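Local coordinates for segregation and condensation protein B (Chlorobium tepidum TLS, PDB 1T6S) that probably takes part in chromosome partitioning during cell division, as a winged-helix partner protein of the SMC condensation complex, at residues Leu92-Ser95 with Met96-Leu100; Gln107-Thr110 with Lys111-Gln115; Ser125-Arg128 with Leu129-Arg132. All blocks are in the same frame, centred on the assembly; numbering follows the deposited sequence.

Interaction 1: residues Leu92-Ser95 with Met96-Leu100; sequences LSRS and MLEVL. With NO3 (nitrate ion), chain E; NO3 (nitrate ion), chain I.
R94 and E98 stand alongside each other on one side of helix 87-106, one turn apart and pointing the same way. The touching is done by aliphatic carbon: CG of R94 lies 3.6 Å from OE1 of E98. Their charges sit farther apart, NE of R94 being 4.3 Å from OE1 of E98, and because that oxygen lies well out of the guanidinium plane, no N-H points at it. NE of R94 donates instead to a nitrate ion, 2.7 Å from its O1 and in the plane of the guanidinium, while NH2 of R94 adds a weak bond to the same oxygen. With CG anti to the backbone N (chi1 179°) and a bend at chi3 (69°), the guanidinium edge turns to this ion. Beneath them runs the helix ladder, including E98 N to R94 O at 2.8 Å. Farther out, W105 of the second subunit makes a cation-pi contact with R94, and L97 packs on L100 of that subunit; M96 turns to helix 125-131 of its own chain. The arginine's charge is probably spread over a bound anion, an aromatic ring and a nearby carboxylate, with no directed salt bridge to E98.

Interaction 2: residues Gln107-Thr110 with Lys111-Gln115; sequences QPVT and KGEIQ. With NO3 (nitrate ion), chain G; NO3 (nitrate ion), chain C; NO3 (nitrate ion), chain N.
T110 and E113 form a capping box at the start of helix 111-118, where the short strand 109-110 of the winged-helix domain gives way to helix. Two reciprocal hydrogen bonds define it. OG1 of T110, the N-cap residue, accepts from the backbone N of E113 at 3.0 Å; in return OE2 of E113 accepts from the backbone N of T110, also at 3.0 Å and nearly straight (168°). That N-H reaches the anti side of OE2, 28° out of the carboxylate plane. T110 carries OG1 between its backbone N and carbonyl carbon (chi1 70°), which brings the hydroxyl over the first turn. A valine in place of T110 would probably leave E113 N without its capping acceptor and let the first turn fray. A water molecule widens the polar network, donating to both OE2 of E113 and O of P108.

Apolar contacts lie alongside the box. V109 sends CG2 past E113, 3.3 Å from its CB, and crosses I114 at about a right angle, with CG1 of V109 3.8 Å from CG1 of I114. I114 continues inward onto V102 and V103 of helix 87-106.

One nitrate sits at the helix start, where N of G112 donates to its O2 at 2.8 Å. The extended K111 carries NZ away to a second, 2.9 Å from its O1, which the backbone of I126 and D127 also holds. With amide N-H groups pointing out of the first turn, this helix end is likely to be electropositive, which suits both the carboxylate of E113 and the nitrate on G112.

Interaction 3: residues Ser125-Arg128 with Leu129-Arg132; sequences SIDR and LLAR. With NO3 (nitrate ion), chain C.
The guanidinium of R132 uses an edge against R128, one turn earlier: NH1 donates to the backbone O of R128 at 3.0 Å, with that oxygen 20° out of the guanidinium plane. R128 uses a face of its own flat group, folding back over S125, whose CA lies 3.6 Å above the plane and toward its rim; a bend at chi3 (-60°) turns the chain this way. These residues belong to helix 125-131 of the winged-helix domain, the second helix of its helix-turn-helix and the one that serves as recognition helix in DNA-binding relatives.

The carbonyl of R128 receives two hydrogens from R132, since its backbone N also donates, though weakly. NH1 comes in from the flank, at a C=O...N angle of 112° and tilted from the carbonyl plane, giving this carbonyl a second donor where the backbone bond from R132 N is weak. The remaining polar end of R132 reaches the second subunit: NE donates to O of F160 there, and NH2 makes a weak bond to O of H161 of that subunit. One side chain therefore links the helix end with the other copy.

On the side facing the wing I126 and L130 lie side by side, with CG2 of I126 3.5 Å from CD1 of L130, and both pack on I135 and Y150 of the wing strands. L129 turns to M96 of helix 87-106. S125 OG bonds to D123 OD1 just ahead of the helix.

At the N-terminal end a nitrate ion, which K111 NZ also binds, takes two backbone hydrogens: N of I126 reaches its O2 at 2.8 Å, and N of D127 its O3 at 2.9 Å.

In the fold
The three contacts follow one another through the C-terminal winged-helix domain. Interactions 1 and 3, about 10 Å apart between centres, bring helix 87-106 against helix 125-131: CG of M96 is 3.3 Å from NE of R128, CE of M96 3.4 Å from CD2 of L129, and CG2 of V99 3.4 Å from CB of S125. Interaction 2 lies about 14 Å from each of them, centre to centre. It touches interaction 3, with CE of K111 3.6 Å from CG2 of I126, and both bind one nitrate, probably from the crystallisation liquor. All three reach the second subunit: interaction 1 through R94 and L97, interaction 3 through R132, and interaction 2 through Q107.

Interaction 1: residues Leu92-Ser95 with Met96-Leu100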
loop_
_atom_site.group_PDB
_atom_site.type_symbol
_atom_site.label_atom_id
_atom_site.label_comp_id
_atom_site.label_asym_id
_atom_site.label_seq_id
_atom_site.Cartn_x
_atom_site.Cartn_y
_atom_site.Cartn_z
ATOM N N LEU A 92 -2.020 -12.060 -6.996
ATOM C CA LEU A 92 -1.738 -10.687 -7.430
ATOM C C LEU A 92 -1.251 -9.854 -6.247
ATOM O O LEU A 92 -0.216 -9.184 -6.325
ATOM C CB LEU A 92 -2.993 -10.048 -8.031
ATOM C CG LEU A 92 -3.482 -10.704 -9.336
ATOM C CD1 LEU A 92 -4.927 -10.277 -9.617
ATOM C CD2 LEU A 92 -2.566 -10.311 -10.503
ATOM N N SER A 93 -2.004 -9.891 -5.151
ATOM C CA SER A 93 -1.627 -9.157 -3.948
ATOM C C SER A 93 -0.228 -9.524 -3.431
ATOM O O SER A 93 0.597 -8.647 -3.164
ATOM C CB SER A 93 -2.644 -9.407 -2.830
ATOM O OG SER A 93 -3.880 -8.772 -3.110
ATOM N N ARG A 94 0.035 -10.818 -3.281
ATOM C CA ARG A 94 1.324 -11.265 -2.768
ATOM C C ARG A 94 2.490 -10.844 -3.657
ATOM O O ARG A 94 3.488 -10.306 -3.177
ATOM C CB ARG A 94 1.334 -12.789 -2.599
ATOM C CG ARG A 94 2.675 -13.330 -2.095
ATOM C CD ARG A 94 2.658 -14.828 -1.794
ATOM N NE ARG A 94 2.547 -15.670 -2.987
ATOM C CZ ARG A 94 2.628 -17.002 -2.978
ATOM N NH1 ARG A 94 2.825 -17.643 -1.831
ATOM N NH2 ARG A 94 2.506 -17.694 -4.111
ATOM N N SER A 95 2.364 -11.096 -4.954
ATOM C CA SER A 95 3.428 -10.758 -5.877
ATOM C C SER A 95 3.720 -9.263 -5.845
ATOM O O SER A 95 4.879 -8.867 -5.746
ATOM C CB SER A 95 3.089 -11.228 -7.305
ATOM O OG SER A 95 1.940 -10.587 -7.825
ATOM N N MET A 96 2.685 -8.429 -5.898
ATOM C CA MET A 96 2.921 -6.994 -5.863
ATOM C C MET A 96 3.622 -6.573 -4.578
ATOM O O MET A 96 4.545 -5.754 -4.605
ATOM C CB MET A 96 1.611 -6.209 -6.000
ATOM C CG MET A 96 1.203 -5.973 -7.435
ATOM S SD MET A 96 -0.057 -4.686 -7.588
ATOM C CE MET A 96 0.480 -3.548 -6.376
ATOM N N LEU A 97 3.187 -7.140 -3.456
ATOM C CA LEU A 97 3.780 -6.812 -2.166
ATOM C C LEU A 97 5.239 -7.258 -2.028
ATOM O O LEU A 97 6.076 -6.502 -1.521
ATOM C CB LEU A 97 2.939 -7.417 -1.029
ATOM C CG LEU A 97 1.590 -6.706 -0.829
ATOM C CD1 LEU A 97 0.861 -7.343 0.341
ATOM C CD2 LEU A 97 1.810 -5.225 -0.550
ATOM N N GLU A 98 5.538 -8.481 -2.467
ATOM C CA GLU A 98 6.913 -9.010 -2.401
ATOM C C GLU A 98 7.885 -8.188 -3.264
ATOM O O GLU A 98 8.980 -7.855 -2.822
ATOM C CB GLU A 98 6.965 -10.483 -2.858
ATOM C CG GLU A 98 6.400 -11.486 -1.855
ATOM C CD GLU A 98 6.528 -12.955 -2.307
ATOM O OE1 GLU A 98 6.177 -13.857 -1.510
ATOM O OE2 GLU A 98 6.971 -13.209 -3.453
ATOM N N VAL A 99 7.479 -7.874 -4.490
ATOM C CA VAL A 99 8.341 -7.090 -5.356
ATOM C C VAL A 99 8.525 -5.691 -4.716
ATOM O O VAL A 99 9.643 -5.174 -4.633
ATOM C CB VAL A 99 7.758 -6.981 -6.803
ATOM C CG1 VAL A 99 8.567 -5.975 -7.635
ATOM C CG2 VAL A 99 7.791 -8.352 -7.478
ATOM N N LEU A 100 7.433 -5.099 -4.234
ATOM C CA LEU A 100 7.493 -3.796 -3.575
ATOM C C LEU A 100 8.475 -3.834 -2.409
ATOM O O LEU A 100 9.231 -2.889 -2.177
ATOM C CB LEU A 100 6.131 -3.400 -3.003
ATOM C CG LEU A 100 5.685 -1.972 -3.306
ATOM C CD1 LEU A 100 4.458 -1.628 -2.463
ATOM C CD2 LEU A 100 6.806 -1.000 -3.070
HETATM N N NO3 E . 3.106 -14.557 -6.173
HETATM O O1 NO3 E . 2.150 -15.078 -5.551
HETATM O O2 NO3 E . 4.059 -14.220 -5.527
HETATM O O3 NO3 E . 2.996 -14.431 -7.383
HETATM N N NO3 I . -5.815 -10.342 -0.728
HETATM O O1 NO3 I . -5.711 -10.592 -1.946
HETATM O O2 NO3 I . -6.804 -10.747 -0.168
HETATM O O3 NO3 I . -4.920 -9.713 -0.196
#

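Interaction 2: residues Gln107-Thr110 with Lys111-Gln115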
loop_
_atom_site.group_PDB
_atom_site.type_symbol
_atom_site.label_atom_id
_atom_site.label_comp_id
_atom_site.label_asym_id
_atom_site.label_seq_id
_atom_site.Cartn_x
_atom_site.Cartn_y
_atom_site.Cartn_z
ATOM N N GLN A 107 16.628 -1.014 -3.323
ATOM C CA GLN A 107 16.728 0.146 -4.205
ATOM C C GLN A 107 18.051 0.925 -4.114
ATOM O O GLN A 107 18.631 1.084 -3.035
ATOM C CB GLN A 107 15.554 1.102 -3.948
ATOM C CG GLN A 107 15.463 1.636 -2.506
ATOM C CD GLN A 107 14.228 2.499 -2.281
ATOM O OE1 GLN A 107 13.923 3.382 -3.080
ATOM N NE2 GLN A 107 13.517 2.251 -1.188
ATOM N N PRO A 108 18.558 1.406 -5.264
ATOM C CA PRO A 108 17.976 1.258 -6.605
ATOM C C PRO A 108 18.278 -0.145 -7.128
ATOM O O PRO A 108 19.410 -0.616 -7.038
ATOM C CB PRO A 108 18.664 2.371 -7.404
ATOM C CG PRO A 108 19.983 2.504 -6.741
ATOM C CD PRO A 108 19.642 2.406 -5.276
ATOM N N VAL A 109 17.255 -0.811 -7.663
ATOM C CA VAL A 109 17.400 -2.180 -8.159
ATOM C C VAL A 109 16.724 -2.398 -9.511
ATOM O O VAL A 109 15.681 -1.808 -9.796
ATOM C CB VAL A 109 16.821 -3.192 -7.109
ATOM C CG1 VAL A 109 15.320 -2.996 -6.956
ATOM C CG2 VAL A 109 17.136 -4.614 -7.516
ATOM N N THR A 110 17.338 -3.247 -10.335
ATOM C CA THR A 110 16.827 -3.576 -11.670
ATOM C C THR A 110 15.898 -4.793 -11.643
ATOM O O THR A 110 15.857 -5.532 -10.664
ATOM C CB THR A 110 17.969 -3.959 -12.629
ATOM O OG1 THR A 110 18.498 -5.234 -12.237
ATOM C CG2 THR A 110 19.090 -2.925 -12.587
ATOM N N LYS A 111 15.184 -5.006 -12.747
ATOM C CA LYS A 111 14.300 -6.156 -12.869
ATOM C C LYS A 111 15.127 -7.437 -12.764
ATOM O O LYS A 111 14.729 -8.394 -12.099
ATOM C CB LYS A 111 13.574 -6.156 -14.215
ATOM C CG LYS A 111 12.531 -5.075 -14.370
ATOM C CD LYS A 111 11.679 -5.296 -15.617
ATOM C CE LYS A 111 10.594 -4.228 -15.714
ATOM N NZ LYS A 111 9.736 -4.389 -16.934
ATOM N N GLY A 112 16.276 -7.460 -13.430
ATOM C CA GLY A 112 17.119 -8.640 -13.373
ATOM C C GLY A 112 17.518 -8.965 -11.946
ATOM O O GLY A 112 17.492 -10.122 -11.523
ATOM N N GLU A 113 17.891 -7.929 -11.201
ATOM C CA GLU A 113 18.296 -8.089 -9.824
ATOM C C GLU A 113 17.133 -8.567 -8.951
ATOM O O GLU A 113 17.298 -9.466 -8.128
ATOM C CB GLU A 113 18.881 -6.767 -9.301
ATOM C CG GLU A 113 20.310 -6.503 -9.815
ATOM C CD GLU A 113 20.819 -5.089 -9.546
ATOM O OE1 GLU A 113 22.048 -4.886 -9.608
ATOM O OE2 GLU A 113 20.010 -4.179 -9.286
ATOM N N ILE A 114 15.952 -7.987 -9.149
ATOM C CA ILE A 114 14.781 -8.384 -8.363
ATOM C C ILE A 114 14.508 -9.868 -8.605
ATOM O O ILE A 114 14.220 -10.633 -7.675
ATOM C CB ILE A 114 13.525 -7.561 -8.767
ATOM C CG1 ILE A 114 13.689 -6.101 -8.305
ATOM C CG2 ILE A 114 12.259 -8.204 -8.151
ATOM C CD1 ILE A 114 12.746 -5.124 -8.978
ATOM N N GLN A 115 14.605 -10.270 -9.866
ATOM C CA GLN A 115 14.391 -11.669 -10.232
ATOM C C GLN A 115 15.360 -12.591 -9.479
ATOM O O GLN A 115 14.941 -13.598 -8.896
ATOM C CB GLN A 115 14.549 -11.836 -11.741
ATOM C CG GLN A 115 14.420 -13.265 -12.215
ATOM C CD GLN A 115 14.520 -13.374 -13.720
ATOM O OE1 GLN A 115 15.485 -12.896 -14.329
ATOM N NE2 GLN A 115 13.522 -14.004 -14.334
HETATM N N NO3 G . 17.031 -5.639 -16.624
HETATM O O1 NO3 G . 16.019 -4.968 -16.992
HETATM O O2 NO3 G . 17.208 -5.772 -15.459
HETATM O O3 NO3 G . 17.748 -6.102 -17.486
HETATM N N NO3 C . 7.595 -6.322 -14.760
HETATM O O1 NO3 C . 8.499 -6.628 -15.574
HETATM O O2 NO3 C . 7.690 -6.768 -13.656
HETATM O O3 NO3 C . 6.711 -5.609 -15.152
HETATM N N NO3 N . 11.339 2.949 1.468
HETATM O O1 NO3 N . 11.380 2.981 2.714
HETATM O O2 NO3 N . 12.072 3.707 0.880
HETATM O O3 NO3 N . 10.570 2.166 0.943
HETATM O O HOH W 1 20.938 -1.533 -9.178
#

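Interaction 3: residues Ser125-Arg128 with Leu129-Arg132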
loop_
_atom_site.group_PDB
_atom_site.type_symbol
_atom_site.label_atom_id
_atom_site.label_comp_id
_atom_site.label_asym_id
_atom_site.label_seq_id
_atom_site.Cartn_x
_atom_site.Cartn_y
_atom_site.Cartn_z
ATOM N N SER A 125 4.879 -7.391 -12.139
ATOM C CA SER A 125 4.778 -6.604 -10.916
ATOM C C SER A 125 5.351 -5.202 -11.039
ATOM O O SER A 125 4.778 -4.247 -10.515
ATOM C CB SER A 125 5.432 -7.355 -9.759
ATOM O OG SER A 125 4.610 -8.442 -9.372
ATOM N N ILE A 126 6.485 -5.065 -11.715
ATOM C CA ILE A 126 7.056 -3.731 -11.887
ATOM C C ILE A 126 6.089 -2.826 -12.639
ATOM O O ILE A 126 5.883 -1.679 -12.244
ATOM C CB ILE A 126 8.389 -3.761 -12.659
ATOM C CG1 ILE A 126 9.505 -4.253 -11.740
ATOM C CG2 ILE A 126 8.715 -2.363 -13.205
ATOM C CD1 ILE A 126 9.405 -5.690 -11.406
ATOM N N ASP A 127 5.510 -3.323 -13.732
ATOM C CA ASP A 127 4.576 -2.499 -14.487
ATOM C C ASP A 127 3.381 -2.121 -13.613
ATOM O O ASP A 127 2.918 -0.978 -13.645
ATOM C CB ASP A 127 4.060 -3.222 -15.742
ATOM C CG ASP A 127 5.071 -3.237 -16.879
ATOM O OD1 ASP A 127 5.923 -2.326 -16.948
ATOM O OD2 ASP A 127 4.999 -4.157 -17.717
ATOM N N ARG A 128 2.887 -3.074 -12.828
ATOM C CA ARG A 128 1.739 -2.806 -11.965
ATOM C C ARG A 128 2.071 -1.749 -10.919
ATOM O O ARG A 128 1.287 -0.830 -10.684
ATOM C CB ARG A 128 1.250 -4.101 -11.299
ATOM C CG ARG A 128 0.764 -5.143 -12.292
ATOM C CD ARG A 128 -0.149 -6.183 -11.634
ATOM N NE ARG A 128 0.522 -6.922 -10.562
ATOM C CZ ARG A 128 1.292 -7.991 -10.733
ATOM N NH1 ARG A 128 1.496 -8.473 -11.950
ATOM N NH2 ARG A 128 1.862 -8.563 -9.678
ATOM N N LEU A 129 3.260 -1.848 -10.334
ATOM C CA LEU A 129 3.673 -0.901 -9.306
ATOM C C LEU A 129 3.921 0.488 -9.900
ATOM O O LEU A 129 3.649 1.503 -9.253
ATOM C CB LEU A 129 4.915 -1.435 -8.572
ATOM C CG LEU A 129 4.664 -2.700 -7.711
ATOM C CD1 LEU A 129 5.965 -3.231 -7.148
ATOM C CD2 LEU A 129 3.701 -2.340 -6.571
ATOM N N LEU A 130 4.408 0.538 -11.136
ATOM C CA LEU A 130 4.641 1.826 -11.796
ATOM C C LEU A 130 3.298 2.486 -12.118
ATOM O O LEU A 130 3.135 3.687 -11.925
ATOM C CB LEU A 130 5.443 1.642 -13.089
ATOM C CG LEU A 130 6.952 1.394 -12.963
ATOM C CD1 LEU A 130 7.473 0.777 -14.253
ATOM C CD2 LEU A 130 7.687 2.705 -12.656
ATOM N N ALA A 131 2.346 1.697 -12.607
ATOM C CA ALA A 131 1.020 2.203 -12.950
ATOM C C ALA A 131 0.274 2.738 -11.718
ATOM O O ALA A 131 -0.635 3.562 -11.845
ATOM C CB ALA A 131 0.198 1.104 -13.639
ATOM N N ARG A 132 0.677 2.288 -10.530
ATOM C CA ARG A 132 0.061 2.724 -9.273
ATOM C C ARG A 132 0.870 3.828 -8.599
ATOM O O ARG A 132 0.514 4.297 -7.521
ATOM C CB ARG A 132 -0.081 1.533 -8.316
ATOM C CG ARG A 132 -1.102 0.525 -8.787
ATOM C CD ARG A 132 -0.919 -0.843 -8.149
ATOM N NE ARG A 132 -2.009 -1.747 -8.504
ATOM C CZ ARG A 132 -2.290 -2.148 -9.737
ATOM N NH1 ARG A 132 -1.553 -1.729 -10.764
ATOM N NH2 ARG A 132 -3.329 -2.954 -9.946
HETATM N N NO3 C . 7.595 -6.322 -14.760
HETATM O O1 NO3 C . 8.499 -6.628 -15.574
HETATM O O2 NO3 C . 7.690 -6.768 -13.656
HETATM O O3 NO3 C . 6.711 -5.609 -15.152
#